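Local coordinates for cobalamin biosynthesis protein CobN (Mycobacterium tuberculosis, PDB 7C6O) that probably inserts cobalt into the corrin ring, as the large catalytic subunit of an aerobic-type, ATP-dependent cobaltochelatase of cobalamin biosynthesis, at residues 631-636 with 684-689; 937-942 with 1075-1080. All coordinates share one frame; numbering follows the deposited sequence. Where two conformers were deposited one is given.

Both contacts are buried, yet they belong to different parts of the chain and share no helix or strand: their centres lie 36 Å apart and their nearest atoms about 17 Å. Interaction 1 is far out, about 42 Å from the centre of the chain, where two helices of an all-helical stretch meet through one leucine among aliphatic groups, with an aspartate at the border whose charge is answered from a third helix. Interaction 2, about 16 Å from that centre, joins the end of a central strand of a mixed sheet to a helix that reaches it through one tyrosine. Its chemistry is polar and aromatic, with arginine, tyrosine, serine and a shared water in place of branched aliphatic side chains.

Interaction 1: 631-636 with 684-689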
# COMPACT_ATOMS: atom_id res chain seq x y z
N GLN A 631 5.89 41.78 12.00
CA GLN A 631 6.55 43.06 12.24
C GLN A 631 6.15 43.65 13.59
O GLN A 631 7.00 44.20 14.30
CB GLN A 631 6.20 44.03 11.11
CG GLN A 631 6.50 43.50 9.71
CD GLN A 631 5.88 44.33 8.61
OE1 GLN A 631 5.29 45.39 8.87
NE2 GLN A 631 6.01 43.87 7.37
N LEU A 632 4.87 43.54 13.96
CA LEU A 632 4.43 44.09 15.24
C LEU A 632 5.00 43.30 16.41
O LEU A 632 5.32 43.87 17.45
CB LEU A 632 2.90 44.12 15.30
CG LEU A 632 2.20 45.11 14.36
CD1 LEU A 632 0.69 45.09 14.59
CD2 LEU A 632 2.75 46.52 14.55
N LEU A 633 5.14 41.97 16.25
CA LEU A 633 5.74 41.16 17.31
C LEU A 633 7.19 41.58 17.56
O LEU A 633 7.62 41.68 18.72
CB LEU A 633 5.67 39.68 16.95
CG LEU A 633 4.29 39.03 16.90
CD1 LEU A 633 4.41 37.54 16.62
CD2 LEU A 633 3.53 39.27 18.19
N ASP A 634 7.96 41.80 16.49
CA ASP A 634 9.32 42.29 16.66
C ASP A 634 9.34 43.63 17.38
O ASP A 634 10.16 43.85 18.27
CB ASP A 634 10.01 42.41 15.30
CG ASP A 634 10.19 41.07 14.61
OD1 ASP A 634 10.09 40.03 15.29
OD2 ASP A 634 10.44 41.07 13.39
N GLU A 635 8.44 44.53 17.00
CA GLU A 635 8.35 45.82 17.68
C GLU A 635 7.98 45.64 19.15
O GLU A 635 8.50 46.35 20.02
CB GLU A 635 7.34 46.72 16.97
CG GLU A 635 7.23 48.12 17.55
CD GLU A 635 6.34 49.02 16.72
OE1 GLU A 635 5.89 48.59 15.64
OE2 GLU A 635 6.08 50.17 17.15
N HIS A 636 7.08 44.70 19.44
CA HIS A 636 6.72 44.43 20.82
C HIS A 636 7.93 43.99 21.64
O HIS A 636 8.11 44.42 22.78
CB HIS A 636 5.62 43.37 20.88
CG HIS A 636 5.22 42.98 22.27
ND1 HIS A 636 5.87 42.00 22.99
CD2 HIS A 636 4.22 43.43 23.07
CE1 HIS A 636 5.30 41.88 24.17
NE2 HIS A 636 4.30 42.73 24.25
N HIS A 684 2.40 32.34 22.60
CA HIS A 684 1.65 31.38 21.81
C HIS A 684 1.53 31.84 20.36
O HIS A 684 1.64 31.03 19.43
CB HIS A 684 0.27 31.16 22.44
CG HIS A 684 -0.71 30.45 21.56
ND1 HIS A 684 -0.49 29.18 21.07
CD2 HIS A 684 -1.93 30.83 21.09
CE1 HIS A 684 -1.53 28.81 20.33
NE2 HIS A 684 -2.41 29.79 20.33
N VAL A 685 1.31 33.14 20.15
CA VAL A 685 1.27 33.68 18.79
C VAL A 685 2.62 33.50 18.10
O VAL A 685 2.68 33.16 16.91
CB VAL A 685 0.86 35.16 18.83
CG1 VAL A 685 0.84 35.75 17.42
CG2 VAL A 685 -0.50 35.32 19.49
N ASP A 686 3.71 33.71 18.84
CA ASP A 686 5.06 33.50 18.31
C ASP A 686 5.22 32.09 17.75
O ASP A 686 5.71 31.91 16.63
CB ASP A 686 6.09 33.75 19.41
CG ASP A 686 6.74 35.11 19.32
OD1 ASP A 686 6.88 35.63 18.19
OD2 ASP A 686 7.12 35.66 20.37
N GLY A 687 4.83 31.09 18.54
CA GLY A 687 4.96 29.71 18.08
C GLY A 687 4.06 29.41 16.89
O GLY A 687 4.47 28.72 15.96
N TRP A 688 2.83 29.94 16.92
CA TRP A 688 1.91 29.71 15.81
C TRP A 688 2.42 30.34 14.53
O TRP A 688 2.46 29.70 13.47
CB TRP A 688 0.53 30.27 16.17
CG TRP A 688 -0.39 30.41 14.98
CD1 TRP A 688 -1.03 29.40 14.32
CD2 TRP A 688 -0.77 31.62 14.33
NE1 TRP A 688 -1.79 29.91 13.29
CE2 TRP A 688 -1.65 31.28 13.28
CE3 TRP A 688 -0.46 32.97 14.53
CZ2 TRP A 688 -2.21 32.23 12.43
CZ3 TRP A 688 -1.03 33.92 13.69
CH2 TRP A 688 -1.89 33.54 12.65
N LEU A 689 2.83 31.61 14.60
CA LEU A 689 3.38 32.29 13.43
C LEU A 689 4.61 31.55 12.90
O LEU A 689 4.75 31.36 11.69
CB LEU A 689 3.72 33.74 13.78
CG LEU A 689 4.60 34.52 12.80
CD1 LEU A 689 3.94 34.60 11.44
CD2 LEU A 689 4.88 35.91 13.34
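Leu633 and Asp686 mark the closest backbone approach, 7.8 Å between their CA atoms, where two helical segments run roughly antiparallel, with axes 11.4 Å apart and N-to-C directions at 141°. The gap is filled by Leu633, whose CD1 methyl is received by Val685, Asp686 and Leu689. Leu633 leans toward helix 675-694 with CG anti to its carbonyl carbon (chi1 -67°), and CD1 makes all the close contacts. It lies 3.7 Å from Leu689 CD2 and 4.1 Å from Val685 CG1, two methyls from residues one helical turn apart. The two leucines reach across from opposite sides and pass each other, meeting through one methyl each. The short, beta-branched Val685 keeps its methyls close to its own helix and suits the base of this small hydrophobic patch.

Asp686 borders the patch: its OD1 comes within 3.5 Å of Leu633 CD1, a van der Waals contact only. The carboxylate can sit beside a methyl because OD1 is paired in a salt bridge with Arg750 of helix 750-769. Asp634 OD1 is also bridged to Arg750, which probably offsets the repulsion between two carboxylates whose OD1 atoms are 6.2 Å apart. Arg750 also touches Leu633 and Leu689, so a third helix covers the leucines. A single leucine packed into the face of a roughly antiparallel neighbouring helix, with a charged cluster beside it, is an arrangement found in helical bundles.

Interaction 2: 937-942 with 1075-1080; sequences TVRISG and FQYHGG
Tyr1077 reaches from helix 1072-1089 to the end of strand 935-940, and its ring fits beside Arg939 with its hydroxyl next to Ser941. Arg939 CG meets the ring at its edge, 3.9 Å from Tyr1077 CD2. Farther along the same side chain, Tyr1077 CE2 lies over one face of the guanidinium, 3.9 Å from Arg939 NE. The two planes are 60° apart, so this is an inclined contact and not a parallel stack. Arginine suits the place because its aliphatic part packs on the ring while its flat end stays available for polar partners. A bend at chi2 (55°) turns the chain so that it runs on along its own strand, towards the C-terminal end, where NE gives a weak hydrogen bond to Ile940 O. Tyrosine suits its place because the ring carries the hydroxyl far enough to reach Ser941 and a shared water while its edge packs on the arginine; Tyr1077 OH approaches Ser941 CB to 3.5 Å.

That water ties the groups together. It accepts a hydrogen bond from Arg939 NH2 (2.9 Å), in the guanidinium plane, and is hydrogen-bonded to Tyr1077 OH at the same distance; it also donates a weak bond to Ile940 O. Phenol and arginine are thus linked indirectly.

In the next shell, Trp886 meets the Tyr1077 ring edge-to-face, and Tyr1026 forms a cation-pi contact with Arg939. Ser941 OG is committed to Phe944 N, and strand 935-940 leads through this N-cap residue straight into helix 942-947. Helix 1072-1089 lies in the chain between the adjacent parallel strands 1056-1061 and 1094-1099 of the same mixed sheet, a beta-alpha-beta crossover that puts Tyr1077 at the end of strand 935-940.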
# COMPACT_ATOMS: atom_id res chain seq x y z
N THR A 937 -11.10 2.66 20.01
CA THR A 937 -11.84 2.13 18.88
C THR A 937 -11.07 2.46 17.61
O THR A 937 -10.70 3.62 17.39
CB THR A 937 -13.26 2.71 18.81
OG1 THR A 937 -14.02 2.24 19.93
CG2 THR A 937 -13.95 2.28 17.52
N VAL A 938 -10.81 1.45 16.79
CA VAL A 938 -9.95 1.57 15.62
C VAL A 938 -10.79 1.38 14.37
O VAL A 938 -11.45 0.35 14.22
CB VAL A 938 -8.79 0.56 15.65
CG1 VAL A 938 -7.95 0.68 14.39
CG2 VAL A 938 -7.94 0.76 16.89
N ARG A 939 -10.75 2.36 13.48
CA ARG A 939 -11.26 2.20 12.12
C ARG A 939 -10.07 1.95 11.20
O ARG A 939 -9.26 2.85 10.96
CB ARG A 939 -12.05 3.43 11.67
CG ARG A 939 -12.42 3.42 10.19
CD ARG A 939 -13.17 2.15 9.78
NE ARG A 939 -13.46 2.14 8.35
CZ ARG A 939 -14.48 2.79 7.79
NH1 ARG A 939 -15.33 3.48 8.55
NH2 ARG A 939 -14.67 2.74 6.48
N ILE A 940 -9.96 0.72 10.70
CA ILE A 940 -8.93 0.38 9.72
C ILE A 940 -9.53 0.57 8.34
O ILE A 940 -10.75 0.49 8.14
CB ILE A 940 -8.41 -1.06 9.91
CG1 ILE A 940 -9.54 -2.08 9.75
CG2 ILE A 940 -7.72 -1.22 11.27
CD1 ILE A 940 -9.09 -3.53 9.84
N SER A 941 -8.67 0.83 7.36
CA SER A 941 -9.12 0.89 5.99
C SER A 941 -9.20 -0.53 5.41
O SER A 941 -8.75 -1.50 6.02
CB SER A 941 -8.19 1.76 5.14
OG SER A 941 -6.89 1.20 5.08
N GLY A 942 -9.79 -0.63 4.23
CA GLY A 942 -9.79 -1.91 3.53
C GLY A 942 -8.39 -2.38 3.19
O GLY A 942 -8.07 -3.56 3.31
N PHE A 1075 -11.26 13.81 5.44
CA PHE A 1075 -12.61 14.13 5.88
C PHE A 1075 -13.50 12.89 5.89
O PHE A 1075 -14.41 12.79 6.72
CB PHE A 1075 -13.21 15.28 5.05
CG PHE A 1075 -13.94 14.84 3.79
CD1 PHE A 1075 -15.26 14.40 3.84
CD2 PHE A 1075 -13.32 14.93 2.55
CE1 PHE A 1075 -15.93 14.02 2.69
CE2 PHE A 1075 -13.99 14.56 1.39
CZ PHE A 1075 -15.29 14.10 1.46
N GLN A 1076 -13.24 11.93 5.00
CA GLN A 1076 -14.05 10.72 4.98
C GLN A 1076 -13.90 9.92 6.27
O GLN A 1076 -14.89 9.54 6.90
CB GLN A 1076 -13.67 9.85 3.78
CG GLN A 1076 -14.18 10.34 2.45
CD GLN A 1076 -14.21 9.23 1.42
OE1 GLN A 1076 -15.13 8.42 1.40
NE2 GLN A 1076 -13.18 9.18 0.58
N TYR A 1077 -12.65 9.66 6.67
CA TYR A 1077 -12.40 8.84 7.85
C TYR A 1077 -12.49 9.66 9.13
O TYR A 1077 -13.24 9.32 10.05
CB TYR A 1077 -11.02 8.18 7.74
CG TYR A 1077 -10.99 7.00 6.80
CD1 TYR A 1077 -10.83 7.17 5.43
CD2 TYR A 1077 -11.12 5.70 7.29
CE1 TYR A 1077 -10.81 6.09 4.57
CE2 TYR A 1077 -11.10 4.62 6.43
CZ TYR A 1077 -10.94 4.82 5.08
OH TYR A 1077 -10.91 3.74 4.23
N HIS A 1078 -11.72 10.75 9.21
CA HIS A 1078 -11.69 11.56 10.42
C HIS A 1078 -13.00 12.30 10.61
O HIS A 1078 -13.65 12.18 11.66
CB HIS A 1078 -10.51 12.54 10.35
CG HIS A 1078 -10.19 13.21 11.64
ND1 HIS A 1078 -9.61 14.46 11.71
CD2 HIS A 1078 -10.34 12.79 12.93
CE1 HIS A 1078 -9.43 14.79 12.98
NE2 HIS A 1078 -9.86 13.79 13.73
N GLY A 1079 -13.41 13.07 9.61
CA GLY A 1079 -14.69 13.76 9.70
C GLY A 1079 -15.86 12.80 9.79
O GLY A 1079 -16.83 13.06 10.50
N GLY A 1080 -15.78 11.67 9.09
CA GLY A 1080 -16.83 10.67 9.18
C GLY A 1080 -17.00 10.12 10.58
O GLY A 1080 -18.12 9.91 11.05
O HOH W 1 -12.38 1.48 5.28